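Local coordinates for protein FdhC (PDB 5KTC) that transfers an acyl group, probably (R)-3-hydroxybutanoyl, from coenzyme A to the amino group of a dTDP-linked amino sugar, as a sugar N-acyltransferase of the GNAT superfamily, at residues T10-L15 with F69-Q74; S75-V80 with N100-K105. One frame throughout, in Å; residues are numbered along the deposited sequence. Where two conformers were deposited one is given.

In the fold
Both contacts lie in the GNAT domain, on the same side of its centre, with their own centres about 8 Å apart. They follow each other in series along the chain: contact 1 pairs edge strand 11-15 with the end of strand 63-70 and the turn behind it, and contact 2 sets the next strand, 75-86, against the loop between strand 91-99 and helix 107-122. Strands 63-70 and 75-86 are neighbours in one mixed sheet, so the two contacts share adjacent strands of it. They meet directly where R70 NH1 probably bonds to H102 O and T10 OG1 to T104 OG1. The first three strands thus adjoin the loop whose K103 and K105 bind coenzyme A.

Contact 1: residues T10-L15 with F69-Q74; sequences TTYLRL and FRSDDQ
Y12 lays its ring over the side chain of F69 on a shared face of the sheet. From CB, Y12 CG holds the position between backbone N and carbonyl carbon (chi1 61°), which turns the ring toward the neighbouring strand. CD1 comes 3.7 Å from S71 OG at the ring edge. CE1 and CE2 straddle F69 CB, which sits over the ring face and makes a CH-pi contact 3.4 Å from the centroid. CZ is the nearest ring atom to F69 CB, at 3.3 Å, and OH lies obliquely against F69 CG and CD2 and also meets Q74 CB at 3.3 Å. The ring planes of Y12 and F69 are almost parallel (6°) but slid apart, centroid to centroid 5.0 Å, so the overlap is slight. Beyond, the R14 guanidinium crosses the end of F69, its plane 55° from the ring, with NH2 at the ring edge; its NH1 bonds to L15 O and forms a salt bridge with D20. In the backbone, Y12 and F69 exchange two hydrogen bonds, the shorter being F69 N to Y12 O at 2.8 Å. S71 N adds a third, to T10 O. R70 grips D72 side-on, NE to OD1 and NH2 to OD2. This is an antiparallel ladder at the sheet edge, Y12-F69 its hydrogen-bonded pair and T11-R70 its non-hydrogen-bonded pair, where the first strand of the GNAT sheet borders the second.

Contact 2: residues S75-V80 with N100-K105; sequences SPIGTV and NEHKTK. With COA (coenzyme A), chain D.
I77 supplies both the backbone bond and most of the van der Waals packing that join strand 75-86 to the loop 100-105. The one hydrogen bond between the segments runs from N100 N to I77 O, 2.8 Å long and fairly straight at 158°. Within the loop, K103 N bonds to N100 O and closes a type I beta turn. The N100 side chain curls back over that turn: with chi1 64°, CG stands between backbone N and carbonyl carbon, and OD1 accepts from H102 N at 2.9 Å, the donor lying above the plane of the amide carbonyl. This makes an Asx turn, while ND2 faces P76 O at 3.7 Å.

The two branches of I77 pack against the backbone of the turn. CG2 meets H102 O at 3.4 Å, while CD1, on the other branch, lies 3.8 Å from K103 CA and near T104 N.

Among polar side chains, S75 OG lies near the edge of the H102 ring in the conformer described, a close approach that is doubtful because H102 has a second conformer. D73 is the outside partner of both, OD1 bonded to S75 OG and, in this conformer of H102, OD2 to NE2.

The charged contacts point the other way. The K103 chain, extended beyond CG, brings NZ within 2.7 Å of O4A, a pyrophosphate oxygen of coenzyme A. K105 bends at its last torsion (chi4 63°) and gives NZ to O7A of the 3'-phosphate, again at 2.7 Å. Together with K138, which also bonds the cofactor, these lysines would balance phosphate charge. At I77 and G78, both opposite I68, strand 75-86 carries a classic beta bulge, and beside it the loop before helix 107-122 occupies the place of the GNAT pyrophosphate-binding loop.

Contact 1: residues T10-L15 with F69-Q74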
ATOM      1  N   THR A  10      -0.338 -14.379  -3.341  1.00 17.94           N
ATOM      2  CA  THR A  10       0.041 -14.224  -4.711  1.00 17.53           C
ATOM      3  C   THR A  10       0.998 -13.099  -4.926  1.00 15.96           C
ATOM      4  O   THR A  10       1.417 -12.937  -6.037  1.00 14.24           O
ATOM      5  CB  THR A  10      -1.134 -14.091  -5.656  1.00 17.32           C
ATOM      6  OG1 THR A  10      -1.779 -12.797  -5.553  1.00 17.60           O
ATOM      7  CG2 THR A  10      -2.168 -15.289  -5.444  1.00 18.97           C
ATOM      8  N   THR A  11       1.327 -12.365  -3.873  1.00 15.06           N
ATOM      9  CA  THR A  11       2.212 -11.188  -3.980  1.00 14.99           C
ATOM     10  C   THR A  11       3.175 -11.113  -2.825  1.00 14.15           C
ATOM     11  O   THR A  11       3.007 -11.799  -1.830  1.00 15.58           O
ATOM     12  CB  THR A  11       1.402  -9.867  -3.998  1.00 14.92           C
ATOM     13  OG1 THR A  11       0.570  -9.862  -2.843  1.00 14.36           O
ATOM     14  CG2 THR A  11       0.534  -9.716  -5.262  1.00 16.15           C
ATOM     15  N   TYR A  12       4.207 -10.253  -2.966  1.00 13.05           N
ATOM     16  CA  TYR A  12       5.107  -9.939  -1.909  1.00 12.68           C
ATOM     17  C   TYR A  12       5.628  -8.537  -2.125  1.00 13.45           C
ATOM     18  O   TYR A  12       5.485  -7.985  -3.221  1.00 13.50           O
ATOM     19  CB  TYR A  12       6.271 -10.915  -1.818  1.00 12.41           C
ATOM     20  CG  TYR A  12       7.190 -11.023  -2.996  1.00 12.07           C
ATOM     21  CD1 TYR A  12       6.935 -11.916  -4.035  1.00 11.91           C
ATOM     22  CD2 TYR A  12       8.316 -10.245  -3.094  1.00 11.89           C
ATOM     23  CE1 TYR A  12       7.798 -12.064  -5.097  1.00 12.80           C
ATOM     24  CE2 TYR A  12       9.183 -10.375  -4.177  1.00 12.56           C
ATOM     25  CZ  TYR A  12       8.925 -11.259  -5.205  1.00 13.23           C
ATOM     26  OH  TYR A  12       9.739 -11.345  -6.352  1.00 13.19           O
ATOM     27  N   LEU A  13       6.134  -7.958  -1.070  1.00 13.21           N
ATOM     28  CA  LEU A  13       6.633  -6.574  -1.086  1.00 13.00           C
ATOM     29  C   LEU A  13       8.073  -6.574  -0.692  1.00 13.06           C
ATOM     30  O   LEU A  13       8.463  -7.294   0.190  1.00 14.03           O
ATOM     31  CB  LEU A  13       5.908  -5.676  -0.067  1.00 13.55           C
ATOM     32  CG  LEU A  13       4.382  -5.471  -0.071  1.00 15.57           C
ATOM     33  CD1 LEU A  13       3.903  -4.179   0.561  1.00 17.81           C
ATOM     34  CD2 LEU A  13       3.663  -5.715  -1.346  1.00 15.83           C
ATOM     35  N   ARG A  14       8.840  -5.650  -1.258  1.00 13.38           N
ATOM     36  CA  ARG A  14      10.206  -5.377  -0.781  1.00 12.34           C
ATOM     37  C   ARG A  14      10.548  -3.927  -0.914  1.00 12.96           C
ATOM     38  O   ARG A  14       9.968  -3.237  -1.792  1.00 12.42           O
ATOM     39  CB  ARG A  14      11.224  -6.273  -1.472  1.00 13.54           C
ATOM     40  CG  ARG A  14      11.423  -5.966  -2.952  1.00 15.04           C
ATOM     41  CD  ARG A  14      12.909  -5.803  -3.319  1.00 15.63           C
ATOM     42  NE  ARG A  14      13.052  -5.559  -4.737  1.00 15.96           N
ATOM     43  CZ  ARG A  14      13.017  -4.381  -5.349  1.00 16.46           C
ATOM     44  NH1 ARG A  14      12.916  -3.252  -4.649  1.00 16.57           N
ATOM     45  NH2 ARG A  14      13.115  -4.334  -6.686  1.00 15.92           N
ATOM     46  N   LEU A  15      11.460  -3.441  -0.068  1.00 12.14           N
ATOM     47  CA  LEU A  15      11.770  -1.993  -0.098  1.00 13.81           C
ATOM     48  C   LEU A  15      12.317  -1.489  -1.421  1.00 14.33           C
ATOM     49  O   LEU A  15      13.133  -2.164  -2.076  1.00 14.51           O
ATOM     50  CB  LEU A  15      12.744  -1.665   1.021  1.00 14.98           C
ATOM     51  CG  LEU A  15      12.172  -1.843   2.446  1.00 14.91           C
ATOM     52  CD1 LEU A  15      13.207  -1.707   3.552  1.00 16.83           C
ATOM     53  CD2 LEU A  15      11.047  -0.848   2.673  1.00 15.34           C
ATOM     54  N   PHE A  69       5.329  -7.197  -5.909  1.00 12.20           N
ATOM     55  CA  PHE A  69       5.746  -8.230  -6.876  1.00 13.18           C
ATOM     56  C   PHE A  69       4.698  -9.316  -6.941  1.00 14.28           C
ATOM     57  O   PHE A  69       4.074  -9.578  -5.943  1.00 13.76           O
ATOM     58  CB  PHE A  69       7.065  -8.897  -6.457  1.00 13.38           C
ATOM     59  CG  PHE A  69       8.279  -8.115  -6.822  1.00 12.82           C
ATOM     60  CD1 PHE A  69       8.805  -7.133  -5.930  1.00 13.14           C
ATOM     61  CD2 PHE A  69       8.909  -8.348  -8.059  1.00 12.60           C
ATOM     62  CE1 PHE A  69       9.941  -6.405  -6.295  1.00 12.99           C
ATOM     63  CE2 PHE A  69      10.023  -7.607  -8.409  1.00 13.41           C
ATOM     64  CZ  PHE A  69      10.536  -6.641  -7.528  1.00 12.34           C
ATOM     65  N   ARG A  70       4.527  -9.922  -8.115  1.00 16.00           N
ATOM     66  CA  ARG A  70       3.800 -11.185  -8.193  1.00 17.79           C
ATOM     67  C   ARG A  70       4.747 -12.377  -7.941  1.00 18.41           C
ATOM     68  O   ARG A  70       5.870 -12.465  -8.479  1.00 16.36           O
ATOM     69  CB  ARG A  70       2.902 -11.286  -9.398  1.00 18.96           C
ATOM     70  CG  ARG A  70       3.533 -11.427 -10.713  1.00 21.27           C
ATOM     71  CD  ARG A  70       2.492 -11.399 -11.791  1.00 22.84           C
ATOM     72  NE  ARG A  70       1.811 -12.699 -11.842  1.00 24.30           N
ATOM     73  CZ  ARG A  70       0.635 -12.917 -12.400  1.00 24.46           C
ATOM     74  NH1 ARG A  70      -0.083 -11.915 -12.887  1.00 23.16           N
ATOM     75  NH2 ARG A  70       0.138 -14.158 -12.402  1.00 26.64           N
ATOM     76  N   SER A  71       4.306 -13.223  -7.009  1.00 15.99           N
ATOM     77  CA  SER A  71       5.057 -14.351  -6.518  1.00 17.30           C
ATOM     78  C   SER A  71       5.372 -15.433  -7.541  1.00 16.74           C
ATOM     79  O   SER A  71       6.365 -16.094  -7.383  1.00 16.36           O
ATOM     80  CB  SER A  71       4.249 -15.069  -5.431  1.00 18.73           C
ATOM     81  OG  SER A  71       4.030 -14.161  -4.373  1.00 21.61           O
ATOM     82  N   ASP A  72       4.492 -15.655  -8.500  1.00 16.37           N
ATOM     83  CA  ASP A  72       4.605 -16.812  -9.411  1.00 16.98           C
ATOM     84  C   ASP A  72       5.791 -16.642 -10.385  1.00 18.42           C
ATOM     85  O   ASP A  72       6.484 -17.631 -10.675  1.00 17.03           O
ATOM     86  CB  ASP A  72       3.271 -17.123 -10.093  1.00 17.40           C
ATOM     87  CG  ASP A  72       2.816 -16.055 -11.020  1.00 19.45           C
ATOM     88  OD1 ASP A  72       3.455 -14.964 -11.082  1.00 21.75           O
ATOM     89  OD2 ASP A  72       1.770 -16.258 -11.668  1.00 22.48           O
ATOM     90  N   ASP A  73       6.049 -15.395 -10.829  1.00 16.43           N
ATOM     91  CA  ASP A  73       7.179 -15.089 -11.720  1.00 16.80           C
ATOM     92  C   ASP A  73       8.140 -14.006 -11.244  1.00 15.75           C
ATOM     93  O   ASP A  73       9.054 -13.608 -11.964  1.00 14.54           O
ATOM     94  CB  ASP A  73       6.635 -14.717 -13.091  1.00 19.38           C
ATOM     95  CG  ASP A  73       5.859 -13.434 -13.090  1.00 20.60           C
ATOM     96  OD1 ASP A  73       5.760 -12.788 -12.047  1.00 24.21           O
ATOM     97  OD2 ASP A  73       5.373 -13.065 -14.145  1.00 25.69           O
ATOM     98  N   GLN A  74       7.967 -13.556 -10.020  1.00 14.44           N
ATOM     99  CA  GLN A  74       8.854 -12.552  -9.445  1.00 14.85           C
ATOM    100  C   GLN A  74       9.000 -11.307 -10.362  1.00 15.65           C
ATOM    101  O   GLN A  74      10.113 -10.792 -10.573  1.00 15.11           O
ATOM    102  CB  GLN A  74      10.218 -13.175  -9.034  1.00 15.40           C
ATOM    103  CG  GLN A  74      10.076 -14.327  -8.036  1.00 16.42           C
ATOM    104  CD  GLN A  74       9.979 -15.658  -8.764  1.00 18.74           C
ATOM    105  OE1 GLN A  74      10.851 -15.970  -9.568  1.00 20.55           O
ATOM    106  NE2 GLN A  74       8.911 -16.410  -8.561  1.00 18.03           N
TER
HETATM  107  O   HOH W   1       1.624 -14.948  -7.988  1.00 18.35           O
HETATM  108  O   HOH W   2       3.947 -14.774  -1.974  1.00 29.21           O

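Contact 2: residues S75-V80 with N100-K105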
ATOM      1  N   SER A  75       7.871 -10.834 -10.864  1.00 16.25           N
ATOM      2  CA  SER A  75       7.827  -9.682 -11.714  1.00 15.36           C
ATOM      3  C   SER A  75       7.105  -8.545 -10.969  1.00 15.16           C
ATOM      4  O   SER A  75       6.148  -8.815 -10.222  1.00 13.50           O
ATOM      5  CB  SER A  75       7.150 -10.026 -13.046  1.00 15.97           C
ATOM      6  OG  SER A  75       5.749 -10.137 -12.964  1.00 16.42           O
ATOM      7  N   PRO A  76       7.522  -7.290 -11.215  1.00 15.05           N
ATOM      8  CA  PRO A  76       6.995  -6.154 -10.475  1.00 13.99           C
ATOM      9  C   PRO A  76       5.667  -5.744 -11.024  1.00 13.97           C
ATOM     10  O   PRO A  76       5.483  -5.721 -12.243  1.00 12.28           O
ATOM     11  CB  PRO A  76       8.054  -5.092 -10.691  1.00 14.93           C
ATOM     12  CG  PRO A  76       8.603  -5.375 -12.046  1.00 15.38           C
ATOM     13  CD  PRO A  76       8.622  -6.875 -12.117  1.00 15.84           C
ATOM     14  N   ILE A  77       4.693  -5.529 -10.127  1.00 12.92           N
ATOM     15  CA  ILE A  77       3.323  -5.187 -10.525  1.00 11.77           C
ATOM     16  C   ILE A  77       2.822  -3.880  -9.875  1.00 12.17           C
ATOM     17  O   ILE A  77       1.749  -3.455 -10.176  1.00 11.97           O
ATOM     18  CB  ILE A  77       2.352  -6.322 -10.202  1.00 11.80           C
ATOM     19  CG1 ILE A  77       2.405  -6.709  -8.688  1.00 11.57           C
ATOM     20  CG2 ILE A  77       2.691  -7.581 -11.039  1.00 12.61           C
ATOM     21  CD1 ILE A  77       1.225  -7.594  -8.305  1.00 12.73           C
ATOM     22  N   GLY A  78       3.620  -3.230  -9.019  1.00 12.05           N
ATOM     23  CA  GLY A  78       3.190  -1.948  -8.491  1.00 12.53           C
ATOM     24  C   GLY A  78       3.981  -1.385  -7.341  1.00 11.83           C
ATOM     25  O   GLY A  78       5.117  -1.809  -7.092  1.00 13.03           O
ATOM     26  N   THR A  79       3.366  -0.395  -6.660  1.00 10.94           N
ATOM     27  CA  THR A  79       4.002   0.301  -5.600  1.00 10.58           C
ATOM     28  C   THR A  79       3.073   0.499  -4.444  1.00 10.11           C
ATOM     29  O   THR A  79       1.833   0.513  -4.601  1.00 10.39           O
ATOM     30  CB  THR A  79       4.514   1.692  -6.016  1.00 11.36           C
ATOM     31  OG1 THR A  79       3.429   2.523  -6.470  1.00 11.32           O
ATOM     32  CG2 THR A  79       5.530   1.528  -7.061  1.00 12.19           C
ATOM     33  N   VAL A  80       3.657   0.710  -3.260  1.00 10.18           N
ATOM     34  CA  VAL A  80       2.842   1.203  -2.141  1.00 10.20           C
ATOM     35  C   VAL A  80       3.742   1.805  -1.113  1.00  9.98           C
ATOM     36  O   VAL A  80       4.921   1.413  -1.021  1.00 11.03           O
ATOM     37  CB  VAL A  80       1.912   0.093  -1.547  1.00  9.61           C
ATOM     38  CG1 VAL A  80       2.734  -0.957  -0.788  1.00  9.49           C
ATOM     39  CG2 VAL A  80       0.816   0.703  -0.671  1.00  9.80           C
ATOM     40  N   ASN A 100      -0.350  -2.460 -11.826  1.00 16.17           N
ATOM     41  CA  ASN A 100      -0.449  -2.375 -13.307  1.00 18.00           C
ATOM     42  C   ASN A 100      -1.228  -3.572 -13.830  1.00 19.04           C
ATOM     43  O   ASN A 100      -1.693  -4.407 -13.040  1.00 18.17           O
ATOM     44  CB  ASN A 100       0.941  -2.274 -13.963  1.00 17.87           C
ATOM     45  CG  ASN A 100       1.817  -3.493 -13.752  1.00 19.63           C
ATOM     46  OD1 ASN A 100       1.368  -4.599 -13.506  1.00 17.87           O
ATOM     47  ND2 ASN A 100       3.131  -3.264 -13.798  1.00 23.95           N
ATOM     48  N   GLU A 101      -1.359  -3.663 -15.154  1.00 21.08           N
ATOM     49  CA  GLU A 101      -2.061  -4.782 -15.825  1.00 23.89           C
ATOM     50  C   GLU A 101      -1.640  -6.184 -15.459  1.00 20.96           C
ATOM     51  O   GLU A 101      -2.445  -7.087 -15.533  1.00 21.47           O
ATOM     52  CB  GLU A 101      -1.850  -4.678 -17.349  1.00 33.25           C
ATOM     53  CG  GLU A 101      -3.107  -4.431 -18.146  1.00 42.22           C
ATOM     54  CD  GLU A 101      -2.812  -4.297 -19.647  1.00 49.69           C
ATOM     55  OE1 GLU A 101      -1.604  -4.233 -20.019  1.00 61.61           O
ATOM     56  OE2 GLU A 101      -3.777  -4.262 -20.453  1.00 57.18           O
ATOM     57  N   HIS A 102      -0.386  -6.358 -15.082  1.00 20.46           N
ATOM     58  CA  HIS A 102       0.181  -7.712 -14.809  0.50 19.74           C
ATOM     59  C   HIS A 102      -0.068  -8.132 -13.378  1.00 18.72           C
ATOM     60  O   HIS A 102       0.352  -9.179 -12.974  1.00 16.85           O
ATOM     61  CB  HIS A 102       1.690  -7.809 -15.164  0.50 21.70           C
ATOM     62  CG  HIS A 102       2.254  -9.219 -15.197  0.50 21.53           C
ATOM     63  ND1 HIS A 102       1.619 -10.291 -15.795  0.50 20.39           N
ATOM     64  CD2 HIS A 102       3.435  -9.702 -14.740  0.50 21.53           C
ATOM     65  CE1 HIS A 102       2.350 -11.378 -15.650  0.50 21.02           C
ATOM     66  NE2 HIS A 102       3.459 -11.050 -15.014  0.50 21.39           N
ATOM     67  N   LYS A 103      -0.820  -7.336 -12.624  1.00 17.57           N
ATOM     68  CA  LYS A 103      -1.149  -7.641 -11.266  1.00 16.96           C
ATOM     69  C   LYS A 103      -1.901  -8.979 -11.189  1.00 17.45           C
ATOM     70  O   LYS A 103      -2.636  -9.340 -12.109  1.00 16.97           O
ATOM     71  CB  LYS A 103      -2.056  -6.511 -10.657  1.00 17.53           C
ATOM     72  CG  LYS A 103      -3.461  -6.436 -11.295  1.00 18.57           C
ATOM     73  CD  LYS A 103      -4.316  -5.284 -10.835  1.00 19.77           C
ATOM     74  CE  LYS A 103      -5.655  -5.251 -11.594  1.00 22.39           C
ATOM     75  NZ  LYS A 103      -6.384  -3.971 -11.376  1.00 21.85           N
ATOM     76  N   THR A 104      -1.747  -9.673 -10.093  1.00 17.49           N
ATOM     77  CA  THR A 104      -2.619 -10.786  -9.815  1.00 19.54           C
ATOM     78  C   THR A 104      -3.997 -10.251  -9.459  1.00 20.93           C
ATOM     79  O   THR A 104      -4.154  -9.058  -9.120  1.00 19.28           O
ATOM     80  CB  THR A 104      -2.135 -11.637  -8.650  1.00 19.10           C
ATOM     81  OG1 THR A 104      -1.915 -10.787  -7.549  1.00 20.15           O
ATOM     82  CG2 THR A 104      -0.825 -12.335  -8.958  1.00 21.04           C
ATOM     83  N   LYS A 105      -4.993 -11.127  -9.564  1.00 21.68           N
ATOM     84  CA  LYS A 105      -6.410 -10.716  -9.469  1.00 22.80           C
ATOM     85  C   LYS A 105      -6.720  -9.966  -8.156  1.00 20.73           C
ATOM     86  O   LYS A 105      -7.394  -8.927  -8.181  1.00 21.83           O
ATOM     87  CB  LYS A 105      -7.317 -11.926  -9.532  1.00 25.34           C
ATOM     88  CG  LYS A 105      -8.773 -11.567  -9.709  1.00 27.37           C
ATOM     89  CD  LYS A 105      -9.548 -12.831 -10.075  1.00 32.66           C
ATOM     90  CE  LYS A 105     -11.053 -12.574 -10.140  1.00 34.66           C
ATOM     91  NZ  LYS A 105     -11.454 -11.589 -11.190  1.00 33.80           N
TER
HETATM   92  N1A COA D 203     -13.018  -8.675  -0.145  1.00 21.36           N
HETATM   93  C2A COA D 203     -12.958  -9.563  -1.165  1.00 22.56           C
HETATM   94  N3A COA D 203     -12.634  -9.210  -2.411  1.00 21.05           N
HETATM   95  C4A COA D 203     -12.267  -7.958  -2.639  1.00 22.19           C
HETATM   96  C5A COA D 203     -12.266  -6.943  -1.557  1.00 22.86           C
HETATM   97  C6A COA D 203     -12.682  -7.383  -0.247  1.00 21.38           C
HETATM   98  N6A COA D 203     -12.727  -6.547   0.787  1.00 21.30           N
HETATM   99  N7A COA D 203     -11.861  -5.797  -2.087  1.00 24.35           N
HETATM  100  C8A COA D 203     -11.633  -6.030  -3.396  1.00 23.51           C
HETATM  101  N9A COA D 203     -11.889  -7.326  -3.721  1.00 24.23           N
HETATM  102  C1B COA D 203     -11.728  -7.964  -5.046  1.00 25.02           C
HETATM  103  C2B COA D 203     -12.301  -7.043  -6.130  1.00 28.72           C
HETATM  104  O2B COA D 203     -13.713  -7.220  -6.333  1.00 32.21           O
HETATM  105  C3B COA D 203     -11.457  -7.389  -7.309  1.00 28.81           C
HETATM  106  O3B COA D 203     -11.938  -8.633  -7.828  1.00 37.87           O
HETATM  107  P3B COA D 203     -12.744  -8.671  -9.219  1.00 42.64           P
HETATM  108  O7A COA D 203     -11.628  -9.053 -10.200  1.00 41.70           O
HETATM  109  O8A COA D 203     -13.640  -9.796  -8.783  1.00 44.57           O
HETATM  110  O9A COA D 203     -13.356  -7.310  -9.435  1.00 35.90           O
HETATM  111  C4B COA D 203     -10.095  -7.633  -6.699  1.00 26.12           C
HETATM  112  O4B COA D 203     -10.333  -8.092  -5.358  1.00 24.32           O
HETATM  113  C5B COA D 203      -9.168  -6.438  -6.802  1.00 24.45           C
HETATM  114  O5B COA D 203      -9.751  -5.315  -6.178  1.00 22.22           O
HETATM  115  P1A COA D 203     -10.017  -4.002  -7.017  1.00 23.98           P
HETATM  116  O1A COA D 203     -10.856  -3.074  -6.164  1.00 22.72           O
HETATM  117  O2A COA D 203     -10.320  -4.234  -8.472  1.00 24.42           O
HETATM  118  O3A COA D 203      -8.610  -3.201  -7.028  1.00 20.50           O
HETATM  119  P2A COA D 203      -7.585  -2.896  -8.159  1.00 19.95           P
HETATM  120  O4A COA D 203      -6.946  -4.123  -8.753  1.00 20.90           O
HETATM  121  O5A COA D 203      -8.135  -1.900  -9.164  1.00 20.17           O
HETATM  122  O6A COA D 203      -6.412  -2.170  -7.355  1.00 19.33           O
HETATM  123  CBP COA D 203      -5.601   0.122  -7.178  1.00 16.58           C
HETATM  124  CCP COA D 203      -6.684  -0.896  -6.779  1.00 17.50           C
HETATM  125  CDP COA D 203      -6.000   1.443  -6.569  1.00 16.17           C
HETATM  126  CEP COA D 203      -4.239  -0.307  -6.640  1.00 15.68           C
HETATM  127  CAP COA D 203      -5.540   0.209  -8.723  1.00 15.82           C
HETATM  128  OAP COA D 203      -6.930   0.330  -9.173  1.00 16.17           O
HETATM  129  C9P COA D 203      -4.683   1.294  -9.236  1.00 16.07           C
HETATM  130  O9P COA D 203      -3.441   1.252  -9.374  1.00 14.99           O
HETATM  131  N8P COA D 203      -5.367   2.412  -9.555  1.00 15.66           N
HETATM  132  C7P COA D 203      -4.689   3.553 -10.043  1.00 15.75           C
HETATM  133  C6P COA D 203      -3.836   4.300  -9.050  1.00 16.21           C
HETATM  134  C5P COA D 203      -4.706   4.856  -7.952  1.00 17.03           C
HETATM  135  O5P COA D 203      -5.718   5.512  -8.259  1.00 19.49           O
HETATM  136  N4P COA D 203      -4.350   4.572  -6.716  1.00 17.54           N
HETATM  137  C3P COA D 203      -5.182   4.935  -5.564  1.00 17.96           C
HETATM  138  C2P COA D 203      -5.074   6.430  -5.208  1.00 17.47           C
HETATM  139  S1P COA D 203      -6.345   6.832  -3.952  1.00 18.16           S